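Local coordinates for protein phospholipase C-beta (PLC-beta) (Sepia officinalis, PDB 3QR0) that belongs to the phosphoinositide-specific phospholipase C family, combining PH, EF-hand, TIM-barrel-type X/Y and C2 domains, with a calcium ion bound in the X domain, at residues Y341-S352 with I381-V391. Sequence-based numbering, arbitrary orientation.
Sequences YLTGHQLTGKSS and ITHGFTMCTEV
Gln346, Leu347, Thr348 and Lys350 run past His383, Thr386, Cys388 and Thr389 as two irregular loops, CA atoms of Thr348 and Cys388 5.1 Å apart. Both belong to the X half of the TIM-barrel-type domain; 381-391 is the loop joining antiparallel strands 380-381 and 391-392, from Ile381 to Val391, with a type II turn from His383 to Thr386. A chi1 of -163° swings the His383 ring away from its own N, and its edge meets Gln346: His383 ND1 donates to Gln346 O at 2.7 Å, nearly in the ring plane and almost straight (164°). Thr386 CG2 lies over one face of this imidazole, offset toward the rim, and also meets Leu347 CD2 at 3.6 Å. Cys388 SG packs against Leu342 CD2 at 3.7 Å. The Tyr341 ring lies along the backbone of Thr382, whose N is over one face, while Ile381 CG2 meets Tyr341 CG obliquely at 3.4 Å. Tyr341 OH hydrogen-bonds to Asp370 OD2; Asp370 is a calcium ligand. Gln346 OE1 holds Asn339, another ligand, and NE2 bonds to Ser580, consistent with a second shell around the metal site. At the other end Ser351 grips Thr389 twice. Ser351 N donates to Thr389 OG1 at 2.8 Å, the hydroxyl being placed by a chi1 of 61° between Thr389's own N and carbonyl carbon; a water joins this OG1 to Ser351 O. Ser351 OG donates to Thr389 O at 2.7 Å from above the carbonyl plane, and Thr382 OG1 reaches the same oxygen from the opposite face at 2.8 Å.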
loop_
_atom_site.group_PDB
_atom_site.type_symbol
_atom_site.label_atom_id
_atom_site.label_comp_id
_atom_site.label_asym_id
_atom_site.label_seq_id
_atom_site.Cartn_x
_atom_site.Cartn_y
_atom_site.Cartn_z
ATOM N N TYR A 341 13.532 -1.229 13.144
ATOM C CA TYR A 341 14.664 -2.154 13.046
ATOM C C TYR A 341 14.305 -3.642 13.187
ATOM O O TYR A 341 15.053 -4.495 12.718
ATOM C CB TYR A 341 15.761 -1.778 14.072
ATOM C CG TYR A 341 15.281 -1.754 15.508
ATOM C CD1 TYR A 341 15.405 -2.880 16.318
ATOM C CD2 TYR A 341 14.705 -0.609 16.056
ATOM C CE1 TYR A 341 14.963 -2.873 17.630
ATOM C CE2 TYR A 341 14.253 -0.594 17.359
ATOM C CZ TYR A 341 14.389 -1.730 18.147
ATOM O OH TYR A 341 13.945 -1.727 19.444
ATOM N N LEU A 342 13.173 -3.954 13.821
ATOM C CA LEU A 342 12.782 -5.347 14.063
ATOM C C LEU A 342 12.053 -5.967 12.871
ATOM O O LEU A 342 11.117 -5.375 12.322
ATOM C CB LEU A 342 11.906 -5.447 15.319
ATOM C CG LEU A 342 12.601 -5.061 16.626
ATOM C CD1 LEU A 342 11.611 -5.055 17.787
ATOM C CD2 LEU A 342 13.789 -5.983 16.923
ATOM N N THR A 343 12.477 -7.164 12.474
ATOM C CA THR A 343 11.849 -7.857 11.354
ATOM C C THR A 343 10.926 -8.992 11.789
ATOM O O THR A 343 10.306 -9.631 10.942
ATOM C CB THR A 343 12.895 -8.398 10.374
ATOM O OG1 THR A 343 13.742 -9.340 11.044
ATOM C CG2 THR A 343 13.723 -7.241 9.811
ATOM N N GLY A 344 10.828 -9.233 13.098
ATOM C CA GLY A 344 9.914 -10.242 13.633
ATOM C C GLY A 344 9.454 -9.967 15.058
ATOM O O GLY A 344 8.896 -8.907 15.346
ATOM N N HIS A 345 9.708 -10.934 15.938
ATOM C CA HIS A 345 9.279 -10.907 17.337
ATOM C C HIS A 345 10.040 -9.824 18.101
ATOM O O HIS A 345 11.224 -9.588 17.836
ATOM C CB HIS A 345 9.556 -12.281 17.949
ATOM C CG HIS A 345 8.819 -12.568 19.220
ATOM N ND1 HIS A 345 9.331 -12.266 20.464
ATOM C CD2 HIS A 345 7.644 -13.205 19.444
ATOM C CE1 HIS A 345 8.487 -12.672 21.397
ATOM N NE2 HIS A 345 7.453 -13.244 20.803
ATOM N N GLN A 346 9.361 -9.170 19.041
ATOM C CA GLN A 346 9.948 -8.060 19.805
ATOM C C GLN A 346 11.072 -8.478 20.760
ATOM O O GLN A 346 11.917 -7.652 21.118
ATOM C CB GLN A 346 8.872 -7.332 20.620
ATOM C CG GLN A 346 7.782 -6.649 19.802
ATOM C CD GLN A 346 8.285 -5.445 19.032
ATOM O OE1 GLN A 346 8.815 -4.503 19.612
ATOM N NE2 GLN A 346 8.117 -5.472 17.717
ATOM N N LEU A 347 11.070 -9.736 21.192
ATOM C CA LEU A 347 12.019 -10.210 22.204
ATOM C C LEU A 347 13.075 -11.171 21.671
ATOM O O LEU A 347 14.188 -11.192 22.183
ATOM C CB LEU A 347 11.279 -10.888 23.358
ATOM C CG LEU A 347 10.173 -10.093 24.048
ATOM C CD1 LEU A 347 9.556 -10.946 25.148
ATOM C CD2 LEU A 347 10.700 -8.782 24.606
ATOM N N THR A 348 12.725 -11.969 20.661
ATOM C CA THR A 348 13.618 -13.009 20.147
ATOM C C THR A 348 13.970 -12.859 18.671
ATOM O O THR A 348 14.633 -13.731 18.109
ATOM C CB THR A 348 12.980 -14.400 20.333
ATOM O OG1 THR A 348 11.708 -14.429 19.670
ATOM C CG2 THR A 348 12.788 -14.711 21.817
ATOM N N GLY A 349 13.535 -11.768 18.041
ATOM C CA GLY A 349 13.687 -11.601 16.602
ATOM C C GLY A 349 15.004 -10.965 16.203
ATOM O O GLY A 349 15.873 -10.746 17.037
ATOM N N LYS A 350 15.154 -10.688 14.911
ATOM C CA LYS A 350 16.357 -10.047 14.391
ATOM C C LYS A 350 16.144 -8.551 14.226
ATOM O O LYS A 350 15.020 -8.100 13.960
ATOM C CB LYS A 350 16.737 -10.638 13.034
ATOM C CG LYS A 350 17.264 -12.064 13.101
ATOM C CD LYS A 350 17.840 -12.495 11.753
ATOM C CE LYS A 350 18.500 -13.861 11.833
ATOM N NZ LYS A 350 18.820 -14.397 10.473
ATOM N N SER A 351 17.227 -7.794 14.397
ATOM C CA SER A 351 17.295 -6.408 13.950
ATOM C C SER A 351 17.906 -6.383 12.547
ATOM O O SER A 351 18.651 -7.289 12.177
ATOM C CB SER A 351 18.132 -5.563 14.907
ATOM O OG SER A 351 17.494 -5.448 16.162
ATOM N N SER A 352 17.588 -5.347 11.777
ATOM C CA SER A 352 17.987 -5.281 10.367
ATOM C C SER A 352 18.287 -3.851 9.922
ATOM O O SER A 352 17.693 -2.897 10.431
ATOM C CB SER A 352 16.860 -5.866 9.502
ATOM O OG SER A 352 17.060 -5.650 8.111
ATOM N N ILE A 381 21.775 -0.180 17.228
ATOM C CA ILE A 381 20.318 -0.178 17.313
ATOM C C ILE A 381 19.841 -1.579 17.659
ATOM O O ILE A 381 20.253 -2.558 17.033
ATOM C CB ILE A 381 19.679 0.287 15.997
ATOM C CG1 ILE A 381 19.940 1.783 15.795
ATOM C CG2 ILE A 381 18.167 -0.001 15.985
ATOM C CD1 ILE A 381 19.449 2.328 14.454
ATOM N N THR A 382 18.980 -1.668 18.669
ATOM C CA THR A 382 18.430 -2.942 19.114
ATOM C C THR A 382 17.292 -2.692 20.100
ATOM O O THR A 382 17.070 -1.552 20.521
ATOM C CB THR A 382 19.515 -3.834 19.789
ATOM O OG1 THR A 382 19.018 -5.170 19.937
ATOM C CG2 THR A 382 19.924 -3.286 21.159
ATOM N N HIS A 383 16.573 -3.752 20.459
ATOM C CA HIS A 383 15.572 -3.669 21.519
ATOM C C HIS A 383 16.259 -4.024 22.833
ATOM O O HIS A 383 16.621 -5.179 23.067
ATOM C CB HIS A 383 14.385 -4.604 21.239
ATOM C CG HIS A 383 13.161 -4.295 22.048
ATOM N ND1 HIS A 383 12.054 -5.117 22.066
ATOM C CD2 HIS A 383 12.866 -3.253 22.865
ATOM C CE1 HIS A 383 11.132 -4.597 22.857
ATOM N NE2 HIS A 383 11.599 -3.465 23.356
ATOM N N GLY A 384 16.458 -3.017 23.679
ATOM C CA GLY A 384 17.210 -3.185 24.916
ATOM C C GLY A 384 16.645 -4.216 25.878
ATOM O O GLY A 384 15.429 -4.373 25.988
ATOM N N PHE A 385 17.550 -4.908 26.567
ATOM C CA PHE A 385 17.224 -5.943 27.552
ATOM C C PHE A 385 16.429 -7.126 26.982
ATOM O O PHE A 385 15.673 -7.781 27.705
ATOM C CB PHE A 385 16.506 -5.339 28.763
ATOM C CG PHE A 385 17.252 -4.199 29.398
ATOM C CD1 PHE A 385 18.244 -4.443 30.335
ATOM C CD2 PHE A 385 16.957 -2.885 29.066
ATOM C CE1 PHE A 385 18.938 -3.385 30.932
ATOM C CE2 PHE A 385 17.647 -1.826 29.654
ATOM C CZ PHE A 385 18.635 -2.079 30.583
ATOM N N THR A 386 16.632 -7.416 25.698
ATOM C CA THR A 386 16.011 -8.580 25.064
ATOM C C THR A 386 17.088 -9.421 24.390
ATOM O O THR A 386 18.266 -9.088 24.460
ATOM C CB THR A 386 14.976 -8.176 24.000
ATOM O OG1 THR A 386 15.661 -7.634 22.864
ATOM C CG2 THR A 386 13.968 -7.160 24.557
ATOM N N MET A 387 16.680 -10.501 23.727
ATOM C CA MET A 387 17.615 -11.328 22.968
ATOM C C MET A 387 17.655 -10.978 21.475
ATOM O O MET A 387 18.180 -11.753 20.671
ATOM C CB MET A 387 17.265 -12.807 23.158
ATOM C CG MET A 387 17.390 -13.272 24.610
ATOM S SD MET A 387 19.050 -13.052 25.275
ATOM C CE MET A 387 19.955 -14.313 24.370
ATOM N N CYS A 388 17.114 -9.818 21.102
ATOM C CA CYS A 388 17.189 -9.368 19.716
ATOM C C CYS A 388 18.641 -9.118 19.310
ATOM O O CYS A 388 19.477 -8.758 20.140
ATOM C CB CYS A 388 16.362 -8.097 19.501
ATOM S SG CYS A 388 14.570 -8.343 19.597
ATOM N N THR A 389 18.943 -9.337 18.032
ATOM C CA THR A 389 20.260 -9.007 17.498
ATOM C C THR A 389 20.389 -7.481 17.394
ATOM O O THR A 389 19.421 -6.754 17.619
ATOM C CB THR A 389 20.503 -9.671 16.126
ATOM O OG1 THR A 389 19.531 -9.202 15.190
ATOM C CG2 THR A 389 20.406 -11.205 16.234
ATOM N N GLU A 390 21.590 -7.016 17.066
ATOM C CA GLU A 390 21.910 -5.590 17.001
ATOM C C GLU A 390 22.425 -5.246 15.614
ATOM O O GLU A 390 22.996 -6.105 14.938
ATOM C CB GLU A 390 23.021 -5.258 18.000
ATOM C CG GLU A 390 22.788 -5.778 19.402
ATOM C CD GLU A 390 24.005 -5.620 20.298
ATOM O OE1 GLU A 390 25.130 -5.451 19.776
ATOM O OE2 GLU A 390 23.829 -5.660 21.535
ATOM N N VAL A 391 22.246 -3.990 15.207
ATOM C CA VAL A 391 22.864 -3.466 13.984
ATOM C C VAL A 391 23.572 -2.146 14.305
ATOM O O VAL A 391 23.280 -1.514 15.323
ATOM C CB VAL A 391 21.826 -3.266 12.837
ATOM C CG1 VAL A 391 21.214 -4.613 12.415
ATOM C CG2 VAL A 391 20.742 -2.291 13.244
HETATM O O HOH W 1 20.761 -9.602 12.881
#